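Peptidylprolyl Isomerase (Naegleria fowleri, PDB 6B4P) probably catalyses the cis-trans isomerisation of peptide bonds preceding proline, as a member of the FKBP family. Local coordinates at residues Y100-N105 and S115-E120; V44-T49 and Q64-T69. One frame throughout, in Å; residues are numbered along the deposited sequence.

Contact 1 (Y100-N105 and S115-E120); sequences YAYGNN and STLMFE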
# COMPACT_ATOMS: atom_id res chain seq x y z
N TYR A 100 -10.73 3.95 1.61
CA TYR A 100 -9.31 4.21 1.87
C TYR A 100 -8.53 4.33 0.57
O TYR A 100 -7.30 4.40 0.59
CB TYR A 100 -8.70 3.10 2.75
CG TYR A 100 -9.23 3.08 4.17
CD1 TYR A 100 -8.53 3.70 5.20
CD2 TYR A 100 -10.43 2.45 4.47
CE1 TYR A 100 -9.02 3.69 6.50
CE2 TYR A 100 -10.91 2.43 5.76
CZ TYR A 100 -10.21 3.06 6.77
OH TYR A 100 -10.71 3.03 8.05
N ALA A 101 -9.23 4.32 -0.57
CA ALA A 101 -8.57 4.38 -1.87
C ALA A 101 -9.19 5.51 -2.69
O ALA A 101 -9.10 6.68 -2.29
CB ALA A 101 -8.66 3.03 -2.59
N TYR A 102 -9.84 5.19 -3.80
CA TYR A 102 -10.38 6.23 -4.68
C TYR A 102 -11.88 6.43 -4.50
O TYR A 102 -12.48 7.20 -5.26
CB TYR A 102 -10.04 5.92 -6.13
CG TYR A 102 -8.54 5.92 -6.36
CD1 TYR A 102 -7.83 4.73 -6.49
CD2 TYR A 102 -7.82 7.11 -6.41
CE1 TYR A 102 -6.46 4.72 -6.68
CE2 TYR A 102 -6.45 7.11 -6.61
CZ TYR A 102 -5.77 5.92 -6.74
OH TYR A 102 -4.41 5.91 -6.92
N GLY A 103 -12.49 5.79 -3.51
CA GLY A 103 -13.89 6.08 -3.22
C GLY A 103 -14.78 5.72 -4.38
O GLY A 103 -14.62 4.67 -5.02
N ASN A 104 -15.75 6.60 -4.67
CA ASN A 104 -16.67 6.35 -5.77
C ASN A 104 -16.07 6.67 -7.14
O ASN A 104 -16.76 6.50 -8.15
CB ASN A 104 -17.96 7.15 -5.57
CG ASN A 104 -18.78 6.65 -4.40
OD1 ASN A 104 -18.75 5.46 -4.08
ND2 ASN A 104 -19.50 7.55 -3.76
N ASN A 105 -14.82 7.11 -7.19
CA ASN A 105 -14.21 7.51 -8.45
C ASN A 105 -13.69 6.31 -9.23
O ASN A 105 -13.21 5.32 -8.66
CB ASN A 105 -13.05 8.47 -8.21
CG ASN A 105 -13.47 9.74 -7.49
OD1 ASN A 105 -14.34 10.47 -7.94
ND2 ASN A 105 -12.83 10.00 -6.35
N SER A 115 -13.94 0.71 -6.10
CA SER A 115 -13.14 -0.51 -6.04
C SER A 115 -12.40 -0.68 -4.71
O SER A 115 -11.62 0.20 -4.32
CB SER A 115 -12.09 -0.52 -7.15
OG SER A 115 -12.67 -0.73 -8.41
N THR A 116 -12.59 -1.83 -4.07
CA THR A 116 -11.61 -2.32 -3.11
C THR A 116 -10.33 -2.67 -3.86
O THR A 116 -10.37 -3.28 -4.92
CB THR A 116 -12.15 -3.56 -2.39
OG1 THR A 116 -13.36 -3.23 -1.70
CG2 THR A 116 -11.13 -4.11 -1.38
N LEU A 117 -9.18 -2.26 -3.32
CA LEU A 117 -7.91 -2.50 -3.98
C LEU A 117 -7.05 -3.39 -3.11
O LEU A 117 -6.96 -3.17 -1.90
CB LEU A 117 -7.14 -1.19 -4.26
CG LEU A 117 -7.91 -0.13 -5.04
CD1 LEU A 117 -7.04 1.09 -5.21
CD2 LEU A 117 -8.37 -0.67 -6.39
N MET A 118 -6.41 -4.38 -3.73
CA MET A 118 -5.44 -5.22 -3.04
C MET A 118 -4.03 -4.82 -3.47
O MET A 118 -3.77 -4.64 -4.67
CB MET A 118 -5.66 -6.69 -3.36
CG MET A 118 -7.11 -7.15 -3.23
SD MET A 118 -7.81 -6.94 -1.58
CE MET A 118 -6.76 -7.99 -0.59
N PHE A 119 -3.11 -4.68 -2.51
CA PHE A 119 -1.75 -4.30 -2.85
C PHE A 119 -0.76 -5.19 -2.13
O PHE A 119 -0.85 -5.36 -0.91
CB PHE A 119 -1.42 -2.85 -2.49
CG PHE A 119 -2.01 -1.82 -3.42
CD1 PHE A 119 -1.36 -1.45 -4.58
CD2 PHE A 119 -3.20 -1.19 -3.10
CE1 PHE A 119 -1.89 -0.48 -5.42
CE2 PHE A 119 -3.74 -0.24 -3.94
CZ PHE A 119 -3.08 0.12 -5.10
N GLU A 120 0.21 -5.73 -2.87
CA GLU A 120 1.47 -6.16 -2.29
C GLU A 120 2.38 -4.94 -2.29
O GLU A 120 2.55 -4.32 -3.33
CB GLU A 120 2.13 -7.28 -3.09
CG GLU A 120 1.41 -8.62 -3.06
CD GLU A 120 2.34 -9.77 -3.39
OE1 GLU A 120 3.42 -9.53 -3.96
OE2 GLU A 120 1.98 -10.92 -3.06
O HOH W 1 -10.55 2.66 -5.10
O HOH W 2 -12.78 3.51 -6.60
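A101 and L117 meet through their methyl groups, with A101 CB 3.6 Å from L117 CD1. The same CD1 also reaches the ring of Y102, at 3.9 Å from its CD1. One leucine methyl therefore serves two neighbours. The L117 side chain and the Y102 side chain cross at about a right angle. In L117 CG lies beside the backbone N (chi1 -54°), and CD1 is extended, anti to CA (chi2 179°), which carries it to both residues.

The polar part of the contact is carried by water. One water accepts from Y102 N at 2.9 Å and donates to S115 O at 2.8 Å. A second water donates to G103 O at 2.7 Å and to N105 O, and it accepts from S115 N at 3.1 Å. The two backbones are thus joined by solvent, where G103 O and S115 N are 4.2 Å apart. Y102 to N105 form a type II' beta turn, closed by N105 N to Y102 O. G103 holds its positive phi (63°).

The loop between strands 91-96 and 117-126 borders the FKBP active site. Y102 touches I111, farther along this loop, and I76 from another. It probably contributes to the pocket wall, as the equivalent tyrosine does in other FKBP domains. L117, at the start of strand 117-126, packs on L50 of strand 41-50, and its backbone is hydrogen-bonded to I96 of strand 91-96.

Contact 2 (V44-T49 and Q64-T69); sequences VHYTGT and QPFVFT
V44 and F66 form an antiparallel hydrogen-bonded pair, and both backbone bonds run between these two residues. V44 N donates to F66 O at 2.9 Å. F66 N donates back to V44 O at 2.8 Å. Strands 44-49 and 66-69 have N-to-C directions 114° apart. Within the two segments the one bridge is V44 with F66, and from there toward T49 the chains part.

The side chains of V44 and F66 lie on the same face of the sheet. V44 CG2 is 4.2 Å from F66 CB and lies at the edge of the F66 ring, near its plane. It stands likewise at the edge of the F68 ring, 4.4 Å from CE2. F66 CG is anti to the backbone N (chi1 178°), and the ring leads away from the 44-49 strand. F66 CB meets the edge of the Y46 ring, 3.9 Å from CE2.

H45 and P65 form a second patch. P65 CB sits over one face of the imidazole in a CH-pi contact, 4.2 Å from the ring centroid and 11° off its normal. H45 CE1 also lies 3.4 Å from P65 N. H45 ND1 is hydrogen-bonded to S59 OG, a bond that helps fix the turn of the imidazole.

Y46 OH is hydrogen-bonded to both D57 OD2 and R62 NH2, and the Y46 ring meets W79 edge-to-face. Y46, D57, F66 and W79 probably match residues that line the ligand pocket in other FKBP domains. The two backbone bonds thus set the register at one point, while S59 and P65 hold H45. The phenol, gripped by D57 and R62, helps keep the Y46 ring in place beside F66.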
# COMPACT_ATOMS: atom_id res chain seq x y z
N VAL A 44 8.93 2.37 -2.53
CA VAL A 44 8.19 1.11 -2.44
C VAL A 44 8.12 0.45 -3.81
O VAL A 44 8.11 1.11 -4.85
CB VAL A 44 6.75 1.30 -1.89
CG1 VAL A 44 6.76 1.91 -0.48
CG2 VAL A 44 5.90 2.14 -2.84
N HIS A 45 8.08 -0.88 -3.79
CA HIS A 45 7.64 -1.65 -4.93
C HIS A 45 6.27 -2.20 -4.61
O HIS A 45 6.01 -2.62 -3.48
CB HIS A 45 8.61 -2.79 -5.26
CG HIS A 45 9.59 -2.45 -6.33
ND1 HIS A 45 9.21 -1.86 -7.52
CD2 HIS A 45 10.94 -2.60 -6.40
CE1 HIS A 45 10.28 -1.67 -8.27
NE2 HIS A 45 11.34 -2.11 -7.62
N TYR A 46 5.37 -2.18 -5.60
CA TYR A 46 4.01 -2.61 -5.31
C TYR A 46 3.41 -3.33 -6.50
O TYR A 46 3.82 -3.14 -7.65
CB TYR A 46 3.12 -1.42 -4.93
CG TYR A 46 2.88 -0.51 -6.10
CD1 TYR A 46 1.76 -0.66 -6.92
CD2 TYR A 46 3.79 0.49 -6.42
CE1 TYR A 46 1.57 0.17 -8.02
CE2 TYR A 46 3.61 1.32 -7.51
CZ TYR A 46 2.50 1.16 -8.31
OH TYR A 46 2.31 1.96 -9.40
N THR A 47 2.40 -4.14 -6.21
CA THR A 47 1.53 -4.74 -7.22
C THR A 47 0.09 -4.54 -6.77
O THR A 47 -0.27 -4.93 -5.66
CB THR A 47 1.84 -6.22 -7.43
OG1 THR A 47 3.20 -6.38 -7.87
CG2 THR A 47 0.91 -6.82 -8.49
N GLY A 48 -0.73 -3.93 -7.62
CA GLY A 48 -2.13 -3.67 -7.32
C GLY A 48 -3.03 -4.59 -8.13
O GLY A 48 -2.86 -4.74 -9.34
N THR A 49 -4.01 -5.17 -7.44
CA THR A 49 -5.02 -6.03 -8.05
C THR A 49 -6.40 -5.65 -7.54
O THR A 49 -6.55 -5.11 -6.45
CB THR A 49 -4.77 -7.52 -7.74
OG1 THR A 49 -4.81 -7.73 -6.32
CG2 THR A 49 -3.42 -7.95 -8.24
N GLN A 64 11.06 0.26 -11.65
CA GLN A 64 11.42 1.45 -10.90
C GLN A 64 10.53 1.57 -9.68
O GLN A 64 9.30 1.59 -9.82
CB GLN A 64 11.29 2.70 -11.77
CG GLN A 64 12.31 2.75 -12.91
CD GLN A 64 13.74 2.68 -12.41
OE1 GLN A 64 14.06 3.18 -11.33
NE2 GLN A 64 14.60 2.04 -13.19
N PRO A 65 11.10 1.63 -8.48
CA PRO A 65 10.27 1.84 -7.29
C PRO A 65 9.52 3.16 -7.37
O PRO A 65 9.94 4.10 -8.04
CB PRO A 65 11.27 1.84 -6.13
CG PRO A 65 12.61 2.07 -6.77
CD PRO A 65 12.53 1.47 -8.14
N PHE A 66 8.39 3.21 -6.68
CA PHE A 66 7.60 4.42 -6.57
C PHE A 66 7.98 5.16 -5.29
O PHE A 66 8.13 4.55 -4.23
CB PHE A 66 6.11 4.10 -6.58
CG PHE A 66 5.24 5.30 -6.43
CD1 PHE A 66 5.02 6.15 -7.50
CD2 PHE A 66 4.67 5.61 -5.21
CE1 PHE A 66 4.24 7.28 -7.36
CE2 PHE A 66 3.89 6.74 -5.06
CZ PHE A 66 3.67 7.57 -6.14
N VAL A 67 8.14 6.48 -5.39
CA VAL A 67 8.60 7.31 -4.28
C VAL A 67 7.50 8.30 -3.94
O VAL A 67 6.92 8.93 -4.83
CB VAL A 67 9.91 8.04 -4.63
CG1 VAL A 67 10.30 8.99 -3.50
CG2 VAL A 67 11.01 7.04 -4.89
N PHE A 68 7.21 8.43 -2.65
CA PHE A 68 6.29 9.46 -2.21
C PHE A 68 6.68 9.90 -0.81
O PHE A 68 7.45 9.23 -0.12
CB PHE A 68 4.83 9.00 -2.29
CG PHE A 68 4.45 7.93 -1.29
CD1 PHE A 68 3.83 8.28 -0.09
CD2 PHE A 68 4.65 6.59 -1.57
CE1 PHE A 68 3.44 7.29 0.82
CE2 PHE A 68 4.27 5.59 -0.67
CZ PHE A 68 3.66 5.95 0.53
N THR A 69 6.15 11.05 -0.40
CA THR A 69 6.42 11.59 0.93
C THR A 69 5.33 11.13 1.88
O THR A 69 4.15 11.43 1.68
CB THR A 69 6.51 13.11 0.90
OG1 THR A 69 7.56 13.52 0.01
CG2 THR A 69 6.82 13.65 2.29

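In the fold
Contacts 1 and 2 have centres 15 Å apart and share one sheet, in which strands 41-50 and 117-126 are antiparallel neighbours. They touch directly there. M118 N lies 2.8 Å from T49 O, and E120 O lies 2.9 Å from T47 N; both are probable backbone hydrogen bonds. Between these bonds F119 CD1 packs 3.6 Å from G48 CA. Along the chain, contact 2 closes before contact 1 opens. F119 of contact 1 touches Y46 of contact 2 and also meets the ring of W79 edge-to-face. By analogy with other FKBP domains, this aromatic cluster probably forms part of the active-site pocket.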